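Local coordinates for protein enoyl-CoA hydratase (Thermus thermophilus, PDB 1WZ8) that probably catalyses the reversible addition of water to the double bond of enoyl-CoA thioesters, as a hexameric member of the crotonase family, at residues E29-M34 with F67-S72; E112-G117 with G134-D139. One frame throughout, in Å; residues are numbered along the deposited sequence.

Contact 1: residues E29-M34 with F67-S72; sequences EKLNAM and FSAGGS
The side chain of Asn-32 reaches the backbone of Phe-67, while the side chain of Ser-68 reaches the backbone of Asn-32. The Asn-32 amide gives ND2 to Phe-67 O (3.0 Å), tilted 33° from that carbonyl's plane. ND2 also bonds Glu-63 O and OD1 accepts from Gly-28 N, so both ends of the buried amide are occupied and its rotation is fixed. In the other direction, Ser-68 OG donates to Asn-32 O (2.9 Å) from above the carbonyl plane. With chi1 at 178° the hydroxyl swings away from its own N, and it also accepts from Gly-70 N (3.0 Å), closing an ST turn. The turn lies in the loop before helix 73-81; in crotonase relatives the corresponding loop supplies one backbone N-H of the oxyanion hole, and this one probably does the same. A bound pentanediol, probably from the crystallisation liquor, lies close to Gly-71, consistent with a pocket there. The extended Met-34 chain reaches back alongside this serine, its CE 3.5 Å from Ser-68 OG. The Met-34 backbone is anchored meanwhile, N to Gly-70 O (2.7 Å) and O from Ser-72 N (3.0 Å). Leu-31 and Ala-69 meet CB to CB at 3.8 Å. Ser-72 OG caps Leu-75 N, and a water joins it to Glu-29 OE2.

Contact 2: residues E112-G117 with G134-D139; sequences EKVAVG and GTRLLD
Strands 114-116 and 136-138 run side by side in the same direction, their axes 4.9 Å apart and only 2° from parallel. They form part of the small second sheet of the crotonase fold, in which 136-138 is the middle strand, with 175-176 on its far flank. The backbone bonds follow the parallel pattern: Arg-136 N reaches Lys-113 O (2.9 Å), Ala-115 N reaches Arg-136 O (3.1 Å), and Leu-138 N reaches Ala-115 O in the plane of that carbonyl.

One face carries Val-114, Val-116, Arg-136 and Leu-138; the other carries Ala-115 and Leu-137. On the latter, the Leu-137 branch CD2 presses on Ala-115 CB at 3.4 Å, a close approach for two carbons, and Leu-120 of helix 118-125 touches both residues. On the former, the arginine chain leaves its backbone extended and then bends (chi3 79°), which turns NH2 toward the valines of the neighbouring strand. Val-116 CG2 sits over one face of the guanidinium, displaced toward its rim and 4.0 Å from Arg-136 NH2, an apolar contact in which the two side chains cross obliquely. Val-114 CG1 approaches the same group at a slant.

Where the strands begin, Thr-135 rests its methyl CG2 3.6 Å from Lys-113 O. Thr-135 OG1 accepts from Gly-132 N and shares a water with Lys-113 N, which donates to it; both atoms lie 2.8 Å from the water oxygen. At the opposite end, at the N-cap of helix 118-125, Gly-117 N is forked between two carbonyls: Leu-138 O at 3.2 Å, in its carbonyl plane, and Asp-139 O through a weak bond bent to 129° at the hydrogen.

Overall arrangement
From the N terminus, the chain leaves strand 21-26 into loop 29-34, then passes through helix 36-49 and strand 57-62 before 67-72 returns to it and closes contact 1. Helix 73-81 and helix 83-102 follow, and strand 107-111 leads to 112-117, where contact 2 opens; helix 118-125 and strand 128-132 bring the chain back at 134-139. The two contacts are thus in series, neither nested nor crossed. In space they abut: Phe-67 N probably bonds Glu-112 O and Ser-68 O probably accepts from Val-116 N, so 67-72 lies between 29-34 and 112-117. Together they join the loops leaving the larger sheet to the smaller one.

Contact 1: residues E29-M34 with F67-S72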
loop_
_atom_site.group_PDB
_atom_site.type_symbol
_atom_site.label_atom_id
_atom_site.label_comp_id
_atom_site.label_asym_id
_atom_site.label_seq_id
_atom_site.Cartn_x
_atom_site.Cartn_y
_atom_site.Cartn_z
ATOM N N GLU A 29 25.579 -27.953 -11.857
ATOM C CA GLU A 29 26.737 -28.156 -12.724
ATOM C C GLU A 29 27.896 -27.434 -12.039
ATOM O O GLU A 29 27.915 -27.331 -10.812
ATOM C CB GLU A 29 26.469 -27.568 -14.114
ATOM C CG GLU A 29 25.176 -28.073 -14.742
ATOM C CD GLU A 29 24.912 -27.493 -16.121
ATOM O OE1 GLU A 29 25.408 -26.384 -16.415
ATOM O OE2 GLU A 29 24.188 -28.143 -16.905
ATOM N N LYS A 30 28.864 -26.936 -12.803
ATOM C CA LYS A 30 29.980 -26.225 -12.179
ATOM C C LYS A 30 29.437 -25.054 -11.372
ATOM O O LYS A 30 28.537 -24.346 -11.827
ATOM C CB LYS A 30 30.960 -25.698 -13.230
ATOM C CG LYS A 30 31.879 -26.750 -13.829
ATOM C CD LYS A 30 32.899 -26.112 -14.767
ATOM C CE LYS A 30 32.216 -25.404 -15.934
ATOM N NZ LYS A 30 33.189 -24.654 -16.780
ATOM N N LEU A 31 29.979 -24.857 -10.174
ATOM C CA LEU A 31 29.544 -23.767 -9.311
ATOM C C LEU A 31 28.047 -23.902 -9.069
ATOM O O LEU A 31 27.354 -22.922 -8.794
ATOM C CB LEU A 31 29.845 -22.424 -9.979
ATOM C CG LEU A 31 31.315 -22.198 -10.351
ATOM C CD1 LEU A 31 31.473 -20.843 -11.028
ATOM C CD2 LEU A 31 32.174 -22.280 -9.097
ATOM N N ASN A 32 27.569 -25.136 -9.170
ATOM C CA ASN A 32 26.164 -25.457 -8.991
ATOM C C ASN A 32 25.231 -24.624 -9.857
ATOM O O ASN A 32 24.178 -24.172 -9.396
ATOM C CB ASN A 32 25.764 -25.345 -7.518
ATOM C CG ASN A 32 26.415 -26.410 -6.657
ATOM O OD1 ASN A 32 26.438 -27.591 -7.018
ATOM N ND2 ASN A 32 26.939 -26.003 -5.505
ATOM N N ALA A 33 25.623 -24.408 -11.110
ATOM C CA ALA A 33 24.765 -23.679 -12.037
ATOM C C ALA A 33 23.530 -24.570 -12.061
ATOM O O ALA A 33 23.649 -25.794 -12.056
ATOM C CB ALA A 33 25.403 -23.604 -13.418
ATOM N N MET A 34 22.351 -23.965 -12.082
ATOM C CA MET A 34 21.121 -24.738 -12.035
ATOM C C MET A 34 20.499 -25.188 -13.345
ATOM O O MET A 34 20.051 -24.368 -14.141
ATOM C CB MET A 34 20.056 -23.960 -11.265
ATOM C CG MET A 34 20.466 -23.499 -9.885
ATOM S SD MET A 34 19.156 -22.442 -9.237
ATOM C CE MET A 34 19.860 -21.928 -7.657
ATOM N N PHE A 67 27.861 -22.193 -3.217
ATOM C CA PHE A 67 26.409 -22.080 -3.228
ATOM C C PHE A 67 25.897 -22.247 -4.656
ATOM O O PHE A 67 25.637 -23.370 -5.083
ATOM C CB PHE A 67 25.963 -20.740 -2.637
ATOM C CG PHE A 67 24.549 -20.750 -2.120
ATOM C CD1 PHE A 67 23.554 -20.009 -2.752
ATOM C CD2 PHE A 67 24.213 -21.503 -1.000
ATOM C CE1 PHE A 67 22.243 -20.016 -2.276
ATOM C CE2 PHE A 67 22.902 -21.518 -0.512
ATOM C CZ PHE A 67 21.918 -20.770 -1.156
ATOM N N SER A 68 25.757 -21.156 -5.405
ATOM C CA SER A 68 25.277 -21.282 -6.779
ATOM C C SER A 68 25.529 -20.078 -7.675
ATOM O O SER A 68 25.327 -18.931 -7.273
ATOM C CB SER A 68 23.777 -21.596 -6.793
ATOM O OG SER A 68 23.294 -21.673 -8.132
ATOM N N ALA A 69 25.962 -20.353 -8.902
ATOM C CA ALA A 69 26.229 -19.308 -9.884
ATOM C C ALA A 69 24.935 -18.906 -10.596
ATOM O O ALA A 69 24.940 -18.036 -11.468
ATOM C CB ALA A 69 27.264 -19.799 -10.903
ATOM N N GLY A 70 23.831 -19.548 -10.223
ATOM C CA GLY A 70 22.549 -19.234 -10.833
ATOM C C GLY A 70 22.119 -20.186 -11.939
ATOM O O GLY A 70 22.642 -21.295 -12.053
ATOM N N GLY A 71 21.157 -19.752 -12.751
ATOM C CA GLY A 71 20.667 -20.581 -13.838
ATOM C C GLY A 71 21.750 -20.944 -14.835
ATOM O O GLY A 71 22.588 -20.113 -15.178
ATOM N N SER A 72 21.731 -22.188 -15.306
ATOM C CA SER A 72 22.727 -22.659 -16.266
ATOM C C SER A 72 22.392 -22.190 -17.678
ATOM O O SER A 72 21.270 -21.754 -17.944
ATOM C CB SER A 72 22.782 -24.187 -16.256
ATOM O OG SER A 72 21.585 -24.729 -16.792
HETATM O O HOH W 1 21.664 -27.387 -17.895
#

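Contact 2: residues E112-G117 with G134-D139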
loop_
_atom_site.group_PDB
_atom_site.type_symbol
_atom_site.label_atom_id
_atom_site.label_comp_id
_atom_site.label_asym_id
_atom_site.label_seq_id
_atom_site.Cartn_x
_atom_site.Cartn_y
_atom_site.Cartn_z
ATOM N N GLU A 112 28.519 -20.063 0.406
ATOM C CA GLU A 112 29.943 -20.264 0.189
ATOM C C GLU A 112 30.425 -19.851 -1.196
ATOM O O GLU A 112 29.834 -20.226 -2.206
ATOM C CB GLU A 112 30.295 -21.740 0.404
ATOM C CG GLU A 112 29.995 -22.274 1.792
ATOM C CD GLU A 112 30.163 -23.781 1.875
ATOM O OE1 GLU A 112 29.368 -24.507 1.238
ATOM O OE2 GLU A 112 31.094 -24.240 2.570
ATOM N N LYS A 113 31.502 -19.070 -1.217
ATOM C CA LYS A 113 32.158 -18.620 -2.444
ATOM C C LYS A 113 31.403 -17.807 -3.485
ATOM O O LYS A 113 31.870 -16.743 -3.885
ATOM C CB LYS A 113 32.787 -19.820 -3.159
ATOM C CG LYS A 113 33.815 -20.568 -2.333
ATOM C CD LYS A 113 34.499 -21.640 -3.161
ATOM C CE LYS A 113 35.469 -22.447 -2.310
ATOM N NZ LYS A 113 34.761 -23.101 -1.175
ATOM N N VAL A 114 30.264 -18.312 -3.952
ATOM C CA VAL A 114 29.516 -17.605 -4.980
ATOM C C VAL A 114 27.995 -17.704 -4.859
ATOM O O VAL A 114 27.449 -18.751 -4.519
ATOM C CB VAL A 114 29.896 -18.123 -6.391
ATOM C CG1 VAL A 114 29.229 -17.270 -7.456
ATOM C CG2 VAL A 114 31.412 -18.120 -6.574
ATOM N N ALA A 115 27.331 -16.594 -5.163
ATOM C CA ALA A 115 25.876 -16.501 -5.154
ATOM C C ALA A 115 25.549 -15.462 -6.217
ATOM O O ALA A 115 25.709 -14.266 -5.993
ATOM C CB ALA A 115 25.366 -16.048 -3.784
ATOM N N VAL A 116 25.101 -15.934 -7.377
ATOM C CA VAL A 116 24.773 -15.065 -8.498
ATOM C C VAL A 116 23.406 -15.441 -9.077
ATOM O O VAL A 116 23.006 -16.607 -9.037
ATOM C CB VAL A 116 25.838 -15.190 -9.626
ATOM C CG1 VAL A 116 25.467 -14.298 -10.800
ATOM C CG2 VAL A 116 27.224 -14.827 -9.090
ATOM N N GLY A 117 22.697 -14.450 -9.612
ATOM C CA GLY A 117 21.388 -14.696 -10.201
ATOM C C GLY A 117 20.445 -15.458 -9.290
ATOM O O GLY A 117 20.197 -15.046 -8.157
ATOM N N GLY A 134 35.048 -13.212 1.750
ATOM C CA GLY A 134 35.429 -13.178 0.349
ATOM C C GLY A 134 34.411 -13.713 -0.643
ATOM O O GLY A 134 34.694 -13.811 -1.839
ATOM N N THR A 135 33.224 -14.065 -0.162
ATOM C CA THR A 135 32.182 -14.578 -1.050
ATOM C C THR A 135 31.837 -13.514 -2.088
ATOM O O THR A 135 31.869 -12.320 -1.791
ATOM C CB THR A 135 30.900 -14.933 -0.255
ATOM O OG1 THR A 135 31.209 -15.939 0.713
ATOM C CG2 THR A 135 29.804 -15.462 -1.184
ATOM N N ARG A 136 31.511 -13.947 -3.304
ATOM C CA ARG A 136 31.146 -13.020 -4.371
ATOM C C ARG A 136 29.628 -13.037 -4.542
ATOM O O ARG A 136 29.054 -14.081 -4.839
ATOM C CB ARG A 136 31.821 -13.427 -5.689
ATOM C CG ARG A 136 31.541 -12.484 -6.857
ATOM C CD ARG A 136 32.467 -12.765 -8.033
ATOM N NE ARG A 136 32.046 -13.916 -8.829
ATOM C CZ ARG A 136 31.279 -13.832 -9.913
ATOM N NH1 ARG A 136 30.852 -12.649 -10.336
ATOM N NH2 ARG A 136 30.941 -14.928 -10.578
ATOM N N LEU A 137 28.986 -11.886 -4.346
ATOM C CA LEU A 137 27.534 -11.781 -4.488
ATOM C C LEU A 137 27.227 -10.834 -5.641
ATOM O O LEU A 137 27.644 -9.673 -5.634
ATOM C CB LEU A 137 26.907 -11.259 -3.190
ATOM C CG LEU A 137 27.280 -12.043 -1.928
ATOM C CD1 LEU A 137 26.628 -11.395 -0.713
ATOM C CD2 LEU A 137 26.834 -13.494 -2.058
ATOM N N LEU A 138 26.489 -11.325 -6.627
ATOM C CA LEU A 138 26.172 -10.517 -7.796
ATOM C C LEU A 138 24.829 -10.877 -8.420
ATOM O O LEU A 138 24.521 -12.045 -8.637
ATOM C CB LEU A 138 27.283 -10.690 -8.833
ATOM C CG LEU A 138 27.223 -9.981 -10.188
ATOM C CD1 LEU A 138 27.245 -8.471 -10.022
ATOM C CD2 LEU A 138 28.411 -10.432 -10.999
ATOM N N ASP A 139 24.021 -9.865 -8.695
ATOM C CA ASP A 139 22.737 -10.102 -9.326
ATOM C C ASP A 139 23.075 -10.663 -10.709
ATOM O O ASP A 139 22.607 -11.737 -11.087
ATOM C CB ASP A 139 21.968 -8.799 -9.463
ATOM C CG ASP A 139 20.679 -8.978 -10.229
ATOM O OD1 ASP A 139 19.688 -9.464 -9.641
ATOM O OD2 ASP A 139 20.671 -8.650 -11.431
HETATM O O HOH W 2 33.102 -17.993 0.857
#